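Local atomic coordinates of segregation and condensation protein B (Chlorobium tepidum TLS, PDB entry 1T6S), a protein that probably acts in chromosome segregation and condensation during cell division, as the ScpB component of an SMC complex. Residues A101-H106 and G112-I117. Residues are numbered along the deposited sequence; the frame is centred on the assembly and turned at random.
Sequences AVVAWH and GEIQQI. With NO3 (nitrate ion), chain G.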
loop_
_atom_site.group_PDB
_atom_site.type_symbol
_atom_site.label_atom_id
_atom_site.label_comp_id
_atom_site.label_asym_id
_atom_site.label_seq_id
_atom_site.Cartn_x
_atom_site.Cartn_y
_atom_site.Cartn_z
ATOM N N ALA A 101 0.869 5.271 8.339
ATOM C CA ALA A 101 -0.296 6.040 8.743
ATOM C C ALA A 101 0.123 7.288 9.516
ATOM O O ALA A 101 -0.430 8.363 9.302
ATOM C CB ALA A 101 -1.218 5.166 9.622
ATOM N N VAL A 102 1.092 7.135 10.422
ATOM C CA VAL A 102 1.594 8.254 11.219
ATOM C C VAL A 102 2.250 9.301 10.311
ATOM O O VAL A 102 2.060 10.507 10.490
ATOM C CB VAL A 102 2.607 7.775 12.297
ATOM C CG1 VAL A 102 3.178 8.982 13.062
ATOM C CG2 VAL A 102 1.908 6.828 13.290
ATOM N N VAL A 103 3.016 8.835 9.330
ATOM C CA VAL A 103 3.657 9.751 8.380
ATOM C C VAL A 103 2.598 10.486 7.543
ATOM O O VAL A 103 2.648 11.716 7.373
ATOM C CB VAL A 103 4.638 9.009 7.466
ATOM C CG1 VAL A 103 5.291 10.008 6.459
ATOM C CG2 VAL A 103 5.710 8.357 8.325
ATOM N N ALA A 104 1.626 9.730 7.046
ATOM C CA ALA A 104 0.563 10.315 6.244
ATOM C C ALA A 104 -0.121 11.427 7.000
ATOM O O ALA A 104 -0.432 12.476 6.428
ATOM C CB ALA A 104 -0.485 9.242 5.839
ATOM N N TRP A 105 -0.349 11.220 8.293
ATOM C CA TRP A 105 -1.042 12.238 9.071
ATOM C C TRP A 105 -0.190 13.367 9.653
ATOM O O TRP A 105 -0.590 14.524 9.594
ATOM C CB TRP A 105 -1.846 11.570 10.195
ATOM C CG TRP A 105 -2.667 12.560 10.964
ATOM C CD1 TRP A 105 -2.452 12.990 12.245
ATOM C CD2 TRP A 105 -3.816 13.276 10.485
ATOM N NE1 TRP A 105 -3.393 13.925 12.593
ATOM C CE2 TRP A 105 -4.243 14.122 11.533
ATOM C CE3 TRP A 105 -4.526 13.286 9.273
ATOM C CZ2 TRP A 105 -5.346 14.966 11.408
ATOM C CZ3 TRP A 105 -5.633 14.134 9.153
ATOM C CH2 TRP A 105 -6.026 14.959 10.217
ATOM N N HIS A 106 0.985 13.032 10.175
ATOM C CA HIS A 106 1.850 14.018 10.817
ATOM C C HIS A 106 2.983 14.651 9.993
ATOM O O HIS A 106 3.677 15.532 10.488
ATOM C CB HIS A 106 2.453 13.392 12.070
ATOM C CG HIS A 106 1.441 13.027 13.106
ATOM N ND1 HIS A 106 1.022 13.911 14.081
ATOM C CD2 HIS A 106 0.744 11.884 13.313
ATOM C CE1 HIS A 106 0.115 13.327 14.842
ATOM N NE2 HIS A 106 -0.073 12.096 14.398
ATOM N N GLY A 112 12.106 10.319 15.744
ATOM C CA GLY A 112 11.862 10.562 17.154
ATOM C C GLY A 112 10.403 10.884 17.415
ATOM O O GLY A 112 9.800 10.386 18.367
ATOM N N GLU A 113 9.836 11.727 16.558
ATOM C CA GLU A 113 8.452 12.121 16.683
ATOM C C GLU A 113 7.510 10.935 16.464
ATOM O O GLU A 113 6.554 10.751 17.215
ATOM C CB GLU A 113 8.151 13.263 15.698
ATOM C CG GLU A 113 8.705 14.621 16.172
ATOM C CD GLU A 113 8.670 15.716 15.110
ATOM O OE1 GLU A 113 8.767 16.902 15.484
ATOM O OE2 GLU A 113 8.557 15.410 13.908
ATOM N N ILE A 114 7.795 10.116 15.455
ATOM C CA ILE A 114 6.952 8.952 15.174
ATOM C C ILE A 114 6.951 8.040 16.400
ATOM O O ILE A 114 5.909 7.516 16.816
ATOM C CB ILE A 114 7.479 8.157 13.946
ATOM C CG1 ILE A 114 7.258 8.977 12.661
ATOM C CG2 ILE A 114 6.763 6.787 13.865
ATOM C CD1 ILE A 114 8.076 8.510 11.475
ATOM N N GLN A 115 8.131 7.857 16.979
ATOM C CA GLN A 115 8.266 7.026 18.173
ATOM C C GLN A 115 7.377 7.546 19.312
ATOM O O GLN A 115 6.638 6.773 19.933
ATOM C CB GLN A 115 9.729 6.982 18.607
ATOM C CG GLN A 115 9.966 6.205 19.882
ATOM C CD GLN A 115 11.434 6.135 20.238
ATOM O OE1 GLN A 115 12.115 7.164 20.330
ATOM N NE2 GLN A 115 11.935 4.919 20.439
ATOM N N GLN A 116 7.441 8.849 19.571
ATOM C CA GLN A 116 6.635 9.474 20.622
ATOM C C GLN A 116 5.133 9.198 20.434
ATOM O O GLN A 116 4.437 8.802 21.369
ATOM C CB GLN A 116 6.854 10.994 20.625
ATOM C CG GLN A 116 8.279 11.434 20.906
ATOM C CD GLN A 116 8.656 11.275 22.368
ATOM O OE1 GLN A 116 9.842 11.294 22.725
ATOM N NE2 GLN A 116 7.644 11.128 23.227
ATOM N N ILE A 117 4.642 9.429 19.220
ATOM C CA ILE A 117 3.239 9.223 18.885
ATOM C C ILE A 117 2.792 7.759 19.044
ATOM O O ILE A 117 1.715 7.491 19.577
ATOM C CB ILE A 117 2.957 9.708 17.422
ATOM C CG1 ILE A 117 3.170 11.226 17.327
ATOM C CG2 ILE A 117 1.543 9.362 17.002
ATOM C CD1 ILE A 117 3.377 11.737 15.920
HETATM N N NO3 G . 15.554 11.555 14.925
HETATM O O1 NO3 G . 16.022 10.915 13.935
HETATM O O2 NO3 G . 14.383 11.742 14.955
HETATM O O3 NO3 G . 16.332 11.931 15.776
#
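V102 O accepts a 2.8 Å hydrogen bond from H106 N within the last turn of helix 87-106, and it also lies in the plane of the H106 imidazole, at its edge. From this turn the ring reaches across to I117 on helix 111-118. With CG beside the backbone N and anti to the carbonyl carbon (chi1 -63°), the imidazole stands with one face to I117, whose CD1 sits over the ring centre in a CH-pi contact, 3.5 Å from the ring centroid and only 4° off the ring normal. The opposite face is met by W105 CD1, offset toward the rim, so the imidazole lies between the I117 methyl and the edge of the W105 indole. Replacing H106 with an alanine would probably leave the I117 methyl without its aromatic partner and open a gap beside the edge of the W105 indole.

The same methyl is shared: I117 CD1 lies 4.0 Å from V102 CG1. V102 CG1 also touches I114 CG1 at 4.1 Å. Deeper in, V103 CG2 meets I114 CD1 at 3.9 Å, so this row of apolar contacts runs from the buried I114 out to the exposed I117. Near the start of helix 111-118, G112 N donates a 2.8 Å hydrogen bond to O2 of a nitrate, probably from the crystallisation liquor, while E113 N hydrogen-bonds to T110 OG1. W105 makes cation-pi contacts with R90 and R94 of the second subunit, so the W105 indole also takes part in the contact between subunits.

The axes of the two segments approach to 10.6 Å, their N-to-C directions 108° apart: this is the packing of the first helix against the second in a winged helix-turn-helix domain, with strand 109-110 between them.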